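Side-chain contacts in TetR family transcription regulator (Marinobacter aquaeolei, PDB 3PAS), which probably binds DNA at cis-regulatory sites and regulates transcription: residues Thr91-Arg94 and Ile95-Arg99; Ile159-Leu162 and Val163-Leu167. All blocks are in the same frame, centred on the assembly; numbering follows the deposited sequence. Where two conformers were deposited one is given.

Contact 1 of 2, residues Thr91-Arg94 and Ile95-Arg99; sequences TLFR and IGLER
Thr91 O accepts the backbone N-H of Ile95 at 2.9 Å, and the next three carbonyls do the same for the residue four further on: Gly96 N reaches Leu92 O, Leu97 N reaches Phe93 O, and Glu98 N reaches Arg94 O at 3.1 Å. N-H...O angles of 150° to 163° mark all four as good i to i+4 bonds. Ile95 O takes up the N-H of Arg99, at 2.7 Å, although Arg99 itself has already left helical backbone angles. Polar side-chain ends are satisfied from outside the turn: Thr91 OG1 is hydrogen-bonded with Ser74 OG and with Arg87 O, and Arg94 NH2 forms a salt bridge with Asp175. Thr91 CG2, anti to the backbone N (OG1 lies beside it, chi1 -63°), is left to meet Ile95 CD1 at 3.9 Å. On the flank facing helix 148-167 Leu97 comes to the Phe93 ring at its edge, Leu97 CD1 lying near the ring plane 3.8 Å from Phe93 CD1, while Leu97 CG sits 3.4 Å from Phe93 O. An alanine in place of Leu97 would keep the backbone bond but is likely to leave that ring edge without its aliphatic neighbour. Regular i to i+4 bonding that stops at Arg99 is typical of the last turns of an alpha-helix, here helix 81-98 in the all-helical C-terminal domain of a TetR-like regulator.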
loop_
_atom_site.group_PDB
_atom_site.type_symbol
_atom_site.label_atom_id
_atom_site.label_comp_id
_atom_site.label_asym_id
_atom_site.label_seq_id
_atom_site.Cartn_x
_atom_site.Cartn_y
_atom_site.Cartn_z
ATOM N N THR B 91 -19.623 -0.901 -2.306
ATOM C CA THR B 91 -19.920 0.433 -1.707
ATOM C C THR B 91 -18.612 1.210 -1.352
ATOM O O THR B 91 -18.453 2.382 -1.692
ATOM C CB THR B 91 -20.794 0.271 -0.462
ATOM O OG1 THR B 91 -22.031 -0.296 -0.893
ATOM C CG2 THR B 91 -21.010 1.618 0.187
ATOM N N LEU B 92 -17.651 0.504 -0.781
ATOM C CA LEU B 92 -16.352 1.101 -0.428
ATOM C C LEU B 92 -15.562 1.556 -1.675
ATOM O O LEU B 92 -14.954 2.629 -1.695
ATOM C CB LEU B 92 -15.514 0.146 0.362
ATOM C CG LEU B 92 -15.838 -0.075 1.853
ATOM C CD1 LEU B 92 -15.080 -1.305 2.393
ATOM C CD2 LEU B 92 -15.628 1.118 2.709
ATOM N N PHE B 93 -15.604 0.753 -2.708
ATOM C CA PHE B 93 -14.883 1.070 -3.927
ATOM C C PHE B 93 -15.507 2.339 -4.523
ATOM O O PHE B 93 -14.776 3.237 -4.941
ATOM C CB PHE B 93 -14.938 -0.115 -4.881
ATOM C CG PHE B 93 -13.800 -0.148 -5.866
ATOM C CD1 PHE B 93 -13.685 0.825 -6.827
ATOM C CD2 PHE B 93 -12.899 -1.201 -5.882
ATOM C CE1 PHE B 93 -12.676 0.788 -7.748
ATOM C CE2 PHE B 93 -11.875 -1.218 -6.764
ATOM C CZ PHE B 93 -11.770 -0.242 -7.734
ATOM N N ARG B 94 -16.847 2.439 -4.515
ATOM C CA ARG B 94 -17.525 3.613 -5.042
ATOM C C ARG B 94 -17.238 4.854 -4.221
ATOM O O ARG B 94 -17.080 5.931 -4.773
ATOM C CB ARG B 94 -19.031 3.390 -5.104
ATOM C CG ARG B 94 -19.414 2.412 -6.172
ATOM C CD ARG B 94 -20.920 2.103 -6.183
ATOM N NE ARG B 94 -21.273 1.456 -7.450
ATOM C CZ ARG B 94 -22.207 1.862 -8.310
ATOM N NH1 ARG B 94 -22.993 2.916 -8.071
ATOM N NH2 ARG B 94 -22.361 1.175 -9.430
ATOM N N ILE B 95 -17.192 4.712 -2.902
ATOM C CA ILE B 95 -16.833 5.826 -2.028
ATOM C C ILE B 95 -15.432 6.327 -2.343
ATOM O O ILE B 95 -15.229 7.541 -2.447
ATOM C CB ILE B 95 -16.962 5.481 -0.521
ATOM C CG1 ILE B 95 -18.430 5.195 -0.162
ATOM C CG2 ILE B 95 -16.320 6.600 0.359
ATOM C CD1 ILE B 95 -18.617 4.483 1.236
ATOM N N GLY B 96 -14.481 5.407 -2.525
ATOM C CA GLY B 96 -13.096 5.769 -2.868
ATOM C C GLY B 96 -13.029 6.540 -4.179
ATOM O O GLY B 96 -12.272 7.501 -4.305
ATOM N N LEU B 97 -13.809 6.101 -5.174
ATOM C CA LEU B 97 -13.818 6.760 -6.491
ATOM C C LEU B 97 -14.404 8.182 -6.455
ATOM O O LEU B 97 -13.881 9.076 -7.121
ATOM C CB LEU B 97 -14.566 5.934 -7.543
ATOM C CG LEU B 97 -13.880 4.624 -7.958
ATOM C CD1 LEU B 97 -14.850 3.826 -8.892
ATOM C CD2 LEU B 97 -12.488 4.828 -8.620
ATOM N N GLU B 98 -15.432 8.383 -5.648
ATOM C CA GLU B 98 -16.105 9.672 -5.573
ATOM C C GLU B 98 -15.489 10.623 -4.556
ATOM O O GLU B 98 -15.443 11.841 -4.798
ATOM C CB GLU B 98 -17.595 9.467 -5.286
ATOM C CG GLU B 98 -18.314 8.631 -6.363
ATOM C CD GLU B 98 -18.596 9.398 -7.667
ATOM O OE1 GLU B 98 -19.421 10.343 -7.637
ATOM O OE2 GLU B 98 -18.029 9.030 -8.729
ATOM N N ARG B 99 -15.001 10.073 -3.440
ATOM C CA ARG B 99 -14.466 10.852 -2.348
ATOM C C ARG B 99 -13.130 10.270 -1.888
ATOM O O ARG B 99 -12.957 9.841 -0.724
ATOM C CB ARG B 99 -15.490 10.910 -1.221
ATOM C CG ARG B 99 -16.822 11.485 -1.668
ATOM C CD ARG B 99 -17.361 12.466 -0.657
ATOM N NE ARG B 99 -16.296 13.381 -0.288
ATOM C CZ ARG B 99 -16.313 14.121 0.803
ATOM N NH1 ARG B 99 -17.363 14.075 1.599
ATOM N NH2 ARG B 99 -15.316 14.907 1.060
#

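Contact 2 of 2, residues Ile159-Leu162 and Val163-Leu167; sequences IYHL and VQRCL
His161 NE2 and Arg165 NH1 converge on one acceptor, Glu152 OE1 of the second subunit, the histidine by a hydrogen bond and the arginine by a salt bridge. Within the helix the two side chains run alongside each other in the same direction, with His161 NE2 3.8 Å from Arg165 CD. Arg165 CG lies over one face of the imidazole, whereas His161 NE2 stands at the edge of the guanidinium; the two planes are 78° apart, so the groups do not stack. With chi1 of His161 at -177° the imidazole swings back from CB toward Arg165. Arg165 NE is engaged by Ser170 OG, so two polar contacts fix the guanidinium's direction. Around the helix, Gln164 OE1 comes obliquely to the Tyr160 ring, 4.0 Å from Tyr160 CE2, and Ile159 CG2 meets Val163 CG2 at 4.1 Å on the buried side. Backbone bonds hold the spacing: Val163 N to Ile159 O is 2.8 Å, and Arg165 N to His161 O is 3.0 Å with an N-H...O angle of 169°. The helix thus packs inside its own subunit with one flank and bonds to the second subunit with another, consistent with the dimer interface that TetR-type C-terminal domains form.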
loop_
_atom_site.group_PDB
_atom_site.type_symbol
_atom_site.label_atom_id
_atom_site.label_comp_id
_atom_site.label_asym_id
_atom_site.label_seq_id
_atom_site.Cartn_x
_atom_site.Cartn_y
_atom_site.Cartn_z
ATOM N N ILE B 159 -8.895 -2.463 -2.036
ATOM C CA ILE B 159 -9.847 -1.414 -2.450
ATOM C C ILE B 159 -9.100 -0.051 -2.541
ATOM O O ILE B 159 -9.130 0.597 -3.566
ATOM C CB ILE B 159 -11.072 -1.293 -1.536
ATOM C CG1 ILE B 159 -11.820 -2.651 -1.477
ATOM C CG2 ILE B 159 -12.024 -0.135 -2.064
ATOM C CD1 ILE B 159 -12.971 -2.744 -0.504
ATOM N N TYR B 160 -8.388 0.320 -1.497
ATOM C CA TYR B 160 -7.535 1.518 -1.512
ATOM C C TYR B 160 -6.552 1.546 -2.697
ATOM O O TYR B 160 -6.496 2.507 -3.470
ATOM C CB TYR B 160 -6.758 1.588 -0.192
ATOM C CG TYR B 160 -5.929 2.851 -0.024
ATOM C CD1 TYR B 160 -6.455 3.988 0.564
ATOM C CD2 TYR B 160 -4.582 2.877 -0.422
ATOM C CE1 TYR B 160 -5.661 5.159 0.726
ATOM C CE2 TYR B 160 -3.791 4.012 -0.259
ATOM C CZ TYR B 160 -4.334 5.147 0.299
ATOM O OH TYR B 160 -3.537 6.257 0.436
ATOM N N HIS B 161 -5.823 0.461 -2.880
ATOM C CA HIS B 161 -4.819 0.362 -3.953
ATOM C C HIS B 161 -5.450 0.471 -5.333
ATOM O O HIS B 161 -4.967 1.210 -6.160
ATOM C CB HIS B 161 -4.040 -0.938 -3.766
ATOM C CG HIS B 161 -2.936 -1.155 -4.750
ATOM N ND1 HIS B 161 -1.750 -0.444 -4.721
ATOM C CD2 HIS B 161 -2.834 -2.027 -5.788
ATOM C CE1 HIS B 161 -0.969 -0.866 -5.708
ATOM N NE2 HIS B 161 -1.598 -1.832 -6.368
ATOM N N LEU B 162 -6.566 -0.229 -5.553
ATOM C CA LEU B 162 -7.244 -0.222 -6.854
ATOM C C LEU B 162 -7.952 1.104 -7.120
ATOM O O LEU B 162 -7.957 1.587 -8.272
ATOM C CB LEU B 162 -8.203 -1.388 -6.967
ATOM C CG LEU B 162 -7.494 -2.754 -7.156
ATOM C CD1 LEU B 162 -8.506 -3.963 -7.004
ATOM C CD2 LEU B 162 -6.823 -2.807 -8.493
ATOM N N VAL B 163 -8.552 1.703 -6.088
ATOM C CA VAL B 163 -9.124 3.061 -6.259
ATOM C C VAL B 163 -8.033 4.042 -6.752
ATOM O O VAL B 163 -8.240 4.861 -7.638
ATOM C CB VAL B 163 -9.791 3.537 -4.995
ATOM C CG1 VAL B 163 -10.004 5.119 -5.047
ATOM C CG2 VAL B 163 -11.147 2.783 -4.808
ATOM N N GLN B 164 -6.870 3.943 -6.143
ATOM C CA GLN B 164 -5.747 4.835 -6.464
ATOM C C GLN B 164 -5.314 4.603 -7.916
ATOM O O GLN B 164 -5.205 5.562 -8.690
ATOM C CB GLN B 164 -4.609 4.608 -5.478
ATOM C CG GLN B 164 -3.328 5.432 -5.726
ATOM C CD GLN B 164 -2.425 5.502 -4.493
ATOM O OE1 GLN B 164 -2.766 6.131 -3.477
ATOM N NE2 GLN B 164 -1.256 4.888 -4.594
ATOM N N ARG B 165 -5.132 3.337 -8.301
ATOM C CA ARG B 165 -4.847 3.013 -9.691
ATOM C C ARG B 165 -5.910 3.551 -10.651
ATOM O O ARG B 165 -5.581 4.065 -11.732
ATOM C CB ARG B 165 -4.614 1.504 -9.883
ATOM C CG ARG B 165 -3.325 1.003 -9.259
ATOM C CD ARG B 165 -2.967 -0.429 -9.670
ATOM N NE ARG B 165 -2.372 -0.419 -11.001
ATOM C CZ ARG B 165 -1.225 -0.985 -11.360
ATOM N NH1 ARG B 165 -0.488 -1.715 -10.516
ATOM N NH2 ARG B 165 -0.846 -0.881 -12.625
ATOM N N CYS B 166 -7.174 3.463 -10.284
ATOM C CA CYS B 166 -8.237 3.967 -11.145
ATOM C C CYS B 166 -8.102 5.451 -11.356
ATOM O O CYS B 166 -8.167 5.924 -12.484
ATOM C CB CYS B 166 -9.621 3.706 -10.553
ATOM S SG CYS B 166 -10.047 2.026 -10.607
ATOM N N LEU B 167 -7.906 6.187 -10.262
ATOM C CA LEU B 167 -7.822 7.648 -10.352
ATOM C C LEU B 167 -6.546 8.137 -11.109
ATOM O O LEU B 167 -6.571 9.237 -11.684
ATOM C CB LEU B 167 -7.957 8.280 -8.978
ATOM C CG LEU B 167 -9.364 8.164 -8.347
ATOM C CD1 LEU B 167 -9.251 8.479 -6.913
ATOM C CD2 LEU B 167 -10.455 9.063 -9.008
#

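Overall arrangement
From the N terminus, the chain passes the predicted helix-turn-helix motif (residues 30-49) and helix 52-76 before reaching contact 1 near the end of helix 81-98; contact 2 follows at the end of helix 148-167. Each is confined to a single helix and closes no long loop, and the two are in series, neither enclosing nor crossing the other. Their centres are about 10 Å apart and the helices touch directly: Gly96 O approaches Val163 CG1 at 3.4 Å, and Leu97 CD2 meets Cys166 CB at 3.6 Å. Contact 1 also packs on helix 52-76, whereas contact 2 reaches helix 100-110 and the second subunit, so together they connect helix 52-76 with the dimer partner.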